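Local coordinates for protein cytochrome c, putative (Shewanella oneidensis, PDB 1SP3) that carries eight c-type hemes and probably acts as a respiratory oxidoreductase that reduces tetrathionate, at residues Gln45-Arg50 against Thr294-Met299; Tyr288-Gly293 against Ala322-Tyr327. All coordinates share one frame; numbering follows the deposited sequence.

Contact 1: residues Gln45-Arg50 against Thr294-Met299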
ATOM      1  N   GLN A  45       9.970  -8.831   8.233  1.00 32.62           N
ATOM      2  CA  GLN A  45       9.164  -9.782   7.475  1.00 33.14           C
ATOM      3  C   GLN A  45       9.935 -11.071   7.209  1.00 34.31           C
ATOM      4  O   GLN A  45      11.089 -11.026   6.751  1.00 34.55           O
ATOM      5  CB  GLN A  45       8.698  -9.143   6.150  1.00 31.77           C
ATOM      6  CG  GLN A  45       7.732  -9.939   5.324  1.00 33.72           C
ATOM      7  CD  GLN A  45       7.262  -9.127   4.120  1.00 30.96           C
ATOM      8  OE1 GLN A  45       7.454  -7.937   4.110  1.00 33.90           O
ATOM      9  NE2 GLN A  45       6.677  -9.757   3.138  1.00 27.54           N
ATOM     10  N   LYS A  46       9.246 -12.197   7.420  1.00 33.77           N
ATOM     11  CA  LYS A  46       9.751 -13.528   7.247  1.00 34.48           C
ATOM     12  C   LYS A  46       9.446 -13.970   5.804  1.00 35.15           C
ATOM     13  O   LYS A  46       8.295 -14.281   5.479  1.00 35.33           O
ATOM     14  CB  LYS A  46       9.171 -14.427   8.369  1.00 33.89           C
ATOM     15  CG  LYS A  46       9.740 -15.849   8.445  1.00 43.33           C
ATOM     16  CD  LYS A  46       9.297 -16.595   9.794  1.00 52.20           C
ATOM     17  CE  LYS A  46       9.796 -18.091   9.877  1.00 56.31           C
ATOM     18  NZ  LYS A  46      10.551 -18.448   8.615  1.00 59.78           N
ATOM     19  N   LEU A  47      10.468 -13.859   4.928  1.00 34.54           N
ATOM     20  CA  LEU A  47      10.480 -14.403   3.567  1.00 36.11           C
ATOM     21  C   LEU A  47      10.741 -15.940   3.512  1.00 37.27           C
ATOM     22  O   LEU A  47      11.288 -16.504   4.452  1.00 39.72           O
ATOM     23  CB  LEU A  47      11.534 -13.640   2.707  1.00 35.51           C
ATOM     24  CG  LEU A  47      11.414 -12.097   2.687  1.00 35.20           C
ATOM     25  CD1 LEU A  47      12.463 -11.499   1.724  1.00 31.25           C
ATOM     26  CD2 LEU A  47       9.939 -11.544   2.396  1.00 29.23           C
ATOM     27  N   PRO A  48      10.418 -16.630   2.436  1.00 37.88           N
ATOM     28  CA  PRO A  48      10.594 -18.082   2.406  1.00 39.50           C
ATOM     29  C   PRO A  48      11.958 -18.580   2.925  1.00 40.82           C
ATOM     30  O   PRO A  48      12.011 -19.565   3.685  1.00 39.99           O
ATOM     31  CB  PRO A  48      10.421 -18.394   0.911  1.00 39.36           C
ATOM     32  CG  PRO A  48       9.405 -17.404   0.495  1.00 37.70           C
ATOM     33  CD  PRO A  48       9.885 -16.139   1.159  1.00 38.89           C
ATOM     34  N   ASP A  49      13.019 -17.833   2.608  1.00 41.44           N
ATOM     35  CA  ASP A  49      14.394 -18.264   2.800  1.00 43.25           C
ATOM     36  C   ASP A  49      15.227 -17.405   3.772  1.00 42.41           C
ATOM     37  O   ASP A  49      16.390 -17.675   3.958  1.00 43.46           O
ATOM     38  CB  ASP A  49      15.093 -18.205   1.436  1.00 43.31           C
ATOM     39  CG  ASP A  49      14.989 -16.809   0.766  1.00 48.10           C
ATOM     40  OD1 ASP A  49      13.830 -16.225   0.650  1.00 46.91           O
ATOM     41  OD2 ASP A  49      16.047 -16.223   0.313  1.00 52.21           O
ATOM     42  N   ARG A  50      14.649 -16.342   4.326  1.00 41.65           N
ATOM     43  CA  ARG A  50      15.384 -15.355   5.151  1.00 40.14           C
ATOM     44  C   ARG A  50      14.410 -14.397   5.865  1.00 39.54           C
ATOM     45  O   ARG A  50      13.297 -14.172   5.364  1.00 36.97           O
ATOM     46  CB  ARG A  50      16.374 -14.526   4.299  1.00 40.35           C
ATOM     47  CG  ARG A  50      15.779 -13.992   2.978  1.00 41.08           C
ATOM     48  CD  ARG A  50      16.676 -13.016   2.096  1.00 42.81           C
ATOM     49  NE  ARG A  50      15.910 -12.650   0.910  1.00 39.31           N
ATOM     50  CZ  ARG A  50      16.275 -11.797  -0.045  1.00 45.52           C
ATOM     51  NH1 ARG A  50      17.465 -11.150   0.011  1.00 38.94           N
ATOM     52  NH2 ARG A  50      15.393 -11.594  -1.079  1.00 42.54           N
ATOM     53  N   THR A 294       2.353 -15.773   4.523  1.00 33.42           N
ATOM     54  CA  THR A 294       3.680 -15.314   4.159  1.00 33.75           C
ATOM     55  C   THR A 294       3.719 -14.903   2.692  1.00 32.75           C
ATOM     56  O   THR A 294       2.889 -15.346   1.863  1.00 31.93           O
ATOM     57  CB  THR A 294       4.815 -16.384   4.482  1.00 33.77           C
ATOM     58  OG1 THR A 294       4.445 -17.590   3.860  1.00 41.44           O
ATOM     59  CG2 THR A 294       4.752 -16.835   5.910  1.00 34.83           C
ATOM     60  N   ALA A 295       4.699 -14.055   2.373  1.00 30.51           N
ATOM     61  CA  ALA A 295       4.816 -13.522   1.062  1.00 31.04           C
ATOM     62  C   ALA A 295       6.329 -13.520   0.700  1.00 32.43           C
ATOM     63  O   ALA A 295       7.237 -13.379   1.565  1.00 32.90           O
ATOM     64  CB  ALA A 295       4.249 -12.102   1.050  1.00 29.27           C
ATOM     65  N   ASN A 296       6.599 -13.683  -0.568  1.00 31.00           N
ATOM     66  CA  ASN A 296       7.939 -13.429  -1.020  1.00 31.26           C
ATOM     67  C   ASN A 296       8.115 -11.963  -1.411  1.00 31.68           C
ATOM     68  O   ASN A 296       7.153 -11.306  -1.818  1.00 31.28           O
ATOM     69  CB  ASN A 296       8.339 -14.383  -2.170  1.00 30.76           C
ATOM     70  CG  ASN A 296       9.841 -14.751  -2.098  1.00 32.73           C
ATOM     71  OD1 ASN A 296      10.604 -14.130  -1.314  1.00 31.89           O
ATOM     72  ND2 ASN A 296      10.252 -15.740  -2.862  1.00 31.90           N
ATOM     73  N   ALA A 297       9.339 -11.450  -1.275  1.00 31.21           N
ATOM     74  CA  ALA A 297       9.639 -10.106  -1.734  1.00 30.95           C
ATOM     75  C   ALA A 297      11.010  -9.975  -2.410  1.00 31.83           C
ATOM     76  O   ALA A 297      11.974 -10.544  -1.969  1.00 32.90           O
ATOM     77  CB  ALA A 297       9.501  -9.072  -0.583  1.00 28.82           C
ATOM     78  N   TYR A 298      11.067  -9.153  -3.456  1.00 32.11           N
ATOM     79  CA  TYR A 298      12.304  -8.729  -4.060  1.00 31.35           C
ATOM     80  C   TYR A 298      12.950  -7.677  -3.156  1.00 31.22           C
ATOM     81  O   TYR A 298      12.293  -6.707  -2.755  1.00 31.24           O
ATOM     82  CB  TYR A 298      12.049  -8.153  -5.473  1.00 31.29           C
ATOM     83  CG  TYR A 298      13.388  -7.685  -6.086  1.00 31.46           C
ATOM     84  CD1 TYR A 298      14.210  -8.592  -6.793  1.00 32.41           C
ATOM     85  CD2 TYR A 298      13.865  -6.394  -5.874  1.00 29.04           C
ATOM     86  CE1 TYR A 298      15.468  -8.198  -7.315  1.00 30.63           C
ATOM     87  CE2 TYR A 298      15.143  -5.968  -6.430  1.00 27.49           C
ATOM     88  CZ  TYR A 298      15.931  -6.907  -7.134  1.00 28.06           C
ATOM     89  OH  TYR A 298      17.174  -6.548  -7.672  1.00 31.31           O
ATOM     90  N   MET A 299      14.207  -7.865  -2.787  1.00 29.86           N
ATOM     91  CA  MET A 299      14.845  -6.865  -1.954  1.00 31.67           C
ATOM     92  C   MET A 299      16.051  -6.256  -2.667  1.00 32.64           C
ATOM     93  O   MET A 299      16.566  -6.849  -3.642  1.00 29.77           O
ATOM     94  CB  MET A 299      15.338  -7.447  -0.647  1.00 32.63           C
ATOM     95  CG  MET A 299      14.294  -8.235   0.088  1.00 31.85           C
ATOM     96  SD  MET A 299      13.267  -7.018   0.860  1.00 35.72           S
ATOM     97  CE  MET A 299      14.325  -6.244   1.995  1.00 36.13           C
TER
HETATM   98  O   HOH W   1       6.224 -12.901   4.610  1.00 27.37           O
HETATM   99  O   HOH W   2      13.271 -14.295  -0.785  1.00 47.82           O
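L47 lies across the backbone of the strand 295-297, and its two methyls divide the work. L47 CD2 rests 3.4 Å from A295 O and reaches the methyl of A297, CB, at 3.9 Å; L47 CD1 meets M299 CG, the two side chains crossing at a slant. With CG anti to the carbonyl carbon (chi1 -53°), the branch is swung onto strand 295-297 although the CB of L47 does not itself head there. A295, next in buried surface, also touches Q45, whose extended chain brings NE2 to 4.0 Å from A295 CB. The A295 backbone is joined to the other segment by a water that donates to K46 O and accepts from A295 N at 2.9 Å. L47 opens the type I turn, L47 to R50, of the beta hairpin formed by strands 44-47 and 50-53, and this hairpin end packs on a strand of the large mixed sheet. The strand axes run almost perpendicular (88°), 6.6 Å apart at closest approach, and no direct hydrogen bond links the segments, so this is packing of one sheet on another and not strand pairing. In the turn, P48 brings CD to 3.3 Å from N296 OD1, its side chain set at a slant to that of N296. N296 OD1 receives a bond from a second water, 2.7 Å away, which also donates to D49 OD1 and weakly accepts from R50 NH2. M299 CG covers one face of the R50 guanidinium, while a salt bridge to D302 holds NH2 of the same group.

Contact 2: residues Tyr288-Gly293 against Ala322-Tyr327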
ATOM      1  N   TYR A 288      -6.836 -14.284  -7.958  1.00 27.99           N
ATOM      2  CA  TYR A 288      -6.958 -15.103  -6.726  1.00 27.59           C
ATOM      3  C   TYR A 288      -5.711 -15.912  -6.489  1.00 26.51           C
ATOM      4  O   TYR A 288      -5.171 -16.480  -7.438  1.00 29.84           O
ATOM      5  CB  TYR A 288      -8.185 -15.968  -6.859  1.00 24.46           C
ATOM      6  CG  TYR A 288      -9.389 -15.016  -7.034  1.00 27.75           C
ATOM      7  CD1 TYR A 288      -9.930 -14.749  -8.302  1.00 30.71           C
ATOM      8  CD2 TYR A 288      -9.928 -14.363  -5.949  1.00 25.18           C
ATOM      9  CE1 TYR A 288     -11.003 -13.864  -8.480  1.00 25.90           C
ATOM     10  CE2 TYR A 288     -10.987 -13.501  -6.094  1.00 26.22           C
ATOM     11  CZ  TYR A 288     -11.531 -13.285  -7.344  1.00 24.59           C
ATOM     12  OH  TYR A 288     -12.519 -12.371  -7.458  1.00 22.76           O
ATOM     13  N   ALA A 289      -5.290 -16.061  -5.260  1.00 23.56           N
ATOM     14  CA  ALA A 289      -4.113 -16.884  -5.068  1.00 23.52           C
ATOM     15  C   ALA A 289      -4.136 -17.523  -3.701  1.00 23.70           C
ATOM     16  O   ALA A 289      -4.678 -16.924  -2.770  1.00 22.56           O
ATOM     17  CB  ALA A 289      -2.793 -16.108  -5.365  1.00 19.25           C
ATOM     18  N   TRP A 290      -3.605 -18.750  -3.595  1.00 24.30           N
ATOM     19  CA  TRP A 290      -3.275 -19.304  -2.301  1.00 25.45           C
ATOM     20  C   TRP A 290      -2.461 -18.348  -1.455  1.00 26.38           C
ATOM     21  O   TRP A 290      -1.465 -17.744  -1.922  1.00 26.61           O
ATOM     22  CB  TRP A 290      -2.541 -20.663  -2.405  1.00 27.03           C
ATOM     23  CG  TRP A 290      -3.409 -21.731  -2.993  1.00 24.73           C
ATOM     24  CD1 TRP A 290      -3.339 -22.262  -4.261  1.00 21.00           C
ATOM     25  CD2 TRP A 290      -4.550 -22.316  -2.368  1.00 25.44           C
ATOM     26  NE1 TRP A 290      -4.359 -23.164  -4.450  1.00 24.20           N
ATOM     27  CE2 TRP A 290      -5.138 -23.195  -3.315  1.00 24.58           C
ATOM     28  CE3 TRP A 290      -5.162 -22.161  -1.098  1.00 23.32           C
ATOM     29  CZ2 TRP A 290      -6.243 -23.962  -3.020  1.00 24.52           C
ATOM     30  CZ3 TRP A 290      -6.227 -22.920  -0.799  1.00 22.84           C
ATOM     31  CH2 TRP A 290      -6.782 -23.800  -1.753  1.00 26.80           C
ATOM     32  N   TYR A 291      -2.880 -18.197  -0.199  1.00 25.81           N
ATOM     33  CA  TYR A 291      -2.121 -17.356   0.699  1.00 24.03           C
ATOM     34  C   TYR A 291      -2.165 -17.945   2.070  1.00 24.69           C
ATOM     35  O   TYR A 291      -3.251 -18.116   2.636  1.00 23.16           O
ATOM     36  CB  TYR A 291      -2.701 -15.921   0.713  1.00 25.06           C
ATOM     37  CG  TYR A 291      -2.008 -14.890   1.641  1.00 25.06           C
ATOM     38  CD1 TYR A 291      -0.633 -14.595   1.521  1.00 26.08           C
ATOM     39  CD2 TYR A 291      -2.737 -14.222   2.636  1.00 28.84           C
ATOM     40  CE1 TYR A 291      -0.026 -13.655   2.363  1.00 26.75           C
ATOM     41  CE2 TYR A 291      -2.117 -13.259   3.497  1.00 28.39           C
ATOM     42  CZ  TYR A 291      -0.762 -12.979   3.306  1.00 27.65           C
ATOM     43  OH  TYR A 291      -0.157 -12.093   4.174  1.00 32.79           O
ATOM     44  N   ASN A 292      -0.979 -18.139   2.652  1.00 25.87           N
ATOM     45  CA  ASN A 292      -0.858 -18.674   4.038  1.00 28.66           C
ATOM     46  C   ASN A 292      -0.304 -17.696   5.060  1.00 30.78           C
ATOM     47  O   ASN A 292       0.110 -18.102   6.152  1.00 31.46           O
ATOM     48  CB  ASN A 292       0.072 -19.910   4.049  1.00 28.26           C
ATOM     49  CG  ASN A 292       1.549 -19.547   3.680  1.00 30.71           C
ATOM     50  OD1 ASN A 292       1.940 -18.359   3.684  1.00 36.95           O
ATOM     51  ND2 ASN A 292       2.329 -20.539   3.319  1.00 28.43           N
ATOM     52  N   GLY A 293      -0.312 -16.404   4.758  1.00 32.20           N
ATOM     53  CA  GLY A 293       0.224 -15.476   5.745  1.00 33.02           C
ATOM     54  C   GLY A 293       1.675 -15.056   5.411  1.00 33.85           C
ATOM     55  O   GLY A 293       2.186 -14.087   5.941  1.00 33.70           O
ATOM     56  N   ALA A 322      -2.297 -26.475   4.434  1.00 37.12           N
ATOM     57  CA  ALA A 322      -3.433 -26.386   5.339  1.00 37.24           C
ATOM     58  C   ALA A 322      -3.517 -24.970   5.921  1.00 37.90           C
ATOM     59  O   ALA A 322      -4.585 -24.566   6.309  1.00 38.01           O
ATOM     60  CB  ALA A 322      -3.309 -27.442   6.540  1.00 38.90           C
ATOM     61  N   LYS A 323      -2.407 -24.232   6.029  1.00 37.39           N
ATOM     62  CA  LYS A 323      -2.531 -22.844   6.491  1.00 38.78           C
ATOM     63  C   LYS A 323      -3.063 -21.839   5.394  1.00 36.71           C
ATOM     64  O   LYS A 323      -3.414 -20.695   5.717  1.00 37.88           O
ATOM     65  CB  LYS A 323      -1.186 -22.310   7.021  1.00 40.18           C
ATOM     66  CG  LYS A 323      -0.703 -22.861   8.358  1.00 47.54           C
ATOM     67  CD  LYS A 323       0.734 -22.312   8.708  1.00 57.89           C
ATOM     68  CE  LYS A 323       0.781 -21.417  10.042  1.00 63.63           C
ATOM     69  NZ  LYS A 323       1.548 -22.068  11.212  1.00 63.62           N
ATOM     70  N   ALA A 324      -3.112 -22.253   4.131  1.00 32.75           N
ATOM     71  CA  ALA A 324      -3.358 -21.297   3.038  1.00 30.67           C
ATOM     72  C   ALA A 324      -4.871 -21.292   2.716  1.00 29.35           C
ATOM     73  O   ALA A 324      -5.492 -22.369   2.816  1.00 27.91           O
ATOM     74  CB  ALA A 324      -2.536 -21.683   1.801  1.00 27.72           C
ATOM     75  N   LYS A 325      -5.453 -20.118   2.351  1.00 26.82           N
ATOM     76  CA  LYS A 325      -6.803 -20.061   1.746  1.00 27.47           C
ATOM     77  C   LYS A 325      -6.716 -19.276   0.442  1.00 27.51           C
ATOM     78  O   LYS A 325      -5.671 -18.615   0.205  1.00 27.34           O
ATOM     79  CB  LYS A 325      -7.829 -19.375   2.675  1.00 25.66           C
ATOM     80  CG  LYS A 325      -8.185 -20.285   3.849  1.00 32.05           C
ATOM     81  CD  LYS A 325      -9.106 -19.569   4.816  1.00 32.41           C
ATOM     82  CE  LYS A 325      -9.231 -20.380   6.064  1.00 31.10           C
ATOM     83  NZ  LYS A 325     -10.493 -19.956   6.606  1.00 36.14           N
ATOM     84  N   ILE A 326      -7.749 -19.369  -0.410  1.00 25.46           N
ATOM     85  CA  ILE A 326      -7.712 -18.573  -1.616  1.00 24.25           C
ATOM     86  C   ILE A 326      -8.175 -17.152  -1.308  1.00 25.75           C
ATOM     87  O   ILE A 326      -9.305 -16.950  -0.819  1.00 23.18           O
ATOM     88  CB  ILE A 326      -8.574 -19.223  -2.755  1.00 25.92           C
ATOM     89  CG1 ILE A 326      -8.039 -20.623  -3.078  1.00 20.59           C
ATOM     90  CG2 ILE A 326      -8.727 -18.261  -4.008  1.00 21.49           C
ATOM     91  CD1 ILE A 326      -9.133 -21.435  -3.920  1.00 22.31           C
ATOM     92  N   TYR A 327      -7.289 -16.167  -1.570  1.00 24.63           N
ATOM     93  CA  TYR A 327      -7.554 -14.755  -1.228  1.00 24.61           C
ATOM     94  C   TYR A 327      -7.501 -13.945  -2.520  1.00 25.33           C
ATOM     95  O   TYR A 327      -6.844 -14.378  -3.498  1.00 25.19           O
ATOM     96  CB  TYR A 327      -6.420 -14.212  -0.357  1.00 23.32           C
ATOM     97  CG  TYR A 327      -6.596 -14.456   1.169  1.00 25.60           C
ATOM     98  CD1 TYR A 327      -6.233 -15.719   1.743  1.00 22.36           C
ATOM     99  CD2 TYR A 327      -7.067 -13.423   2.028  1.00 26.12           C
ATOM    100  CE1 TYR A 327      -6.357 -15.961   3.084  1.00 26.65           C
ATOM    101  CE2 TYR A 327      -7.219 -13.648   3.478  1.00 28.93           C
ATOM    102  CZ  TYR A 327      -6.826 -14.922   3.969  1.00 28.98           C
ATOM    103  OH  TYR A 327      -7.001 -15.265   5.268  1.00 30.97           O
TER
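W290 lays its six-membered ring against I326, whose CG1 stands 3.5 Å from the ring centroid and only 6° off the normal, a CH-pi contact over the face. At the rim of the indole, W290 CE3 meets A324 CB at 3.9 Å. On the opposite face of the sheet, the edge of Y291 points into the face of Y327, a T-shaped pair with planes at 86° and centroids 5.4 Å apart; Y291 CG, trans to its own backbone N, carries the ring to where CD2 sits over the Y327 face. Between these layers the backbones pair antiparallel: A289 with Y327 and Y291 with K325 are hydrogen-bonded pairs, W290 with I326 the non-hydrogen-bonded one between them. The straightest of the four bonds, Y327 N to A289 O, has an N-H...O angle of 176°, whereas K325 N approaches Y291 O from above the carbonyl plane. I326 also touches a heme c, so the W290 side of this pairing borders a cofactor pocket. W290 NE1 bonds to L426 O, and Y291 OH to G198 N. Strand 387-397 packs against A289, Y291 and Y327, strand 310-315 against A289 and Y291, and helix 232-236 against Y288 and Y327.

Overall arrangement
The two contacts share a chain run: 288-293 leads directly into 294-299, while their partners 322-327 and 45-50 lie after and before it in sequence, and strands 287-291 and 295-297 belong to the same mixed sheet. Their centres lie about 15 Å apart. Contact 2 is the buried one, made within that sheet by four direct backbone bonds and aromatic packing on both faces, beside a heme pocket. Contact 1 is partly buried and brings a separate two-stranded hairpin against the sheet, so its strands cross instead of pairing; aliphatic contacts and two bridging waters do the joining, with charged side chains at its margin. Contact 2 buries 550 Å², contact 1 393 Å².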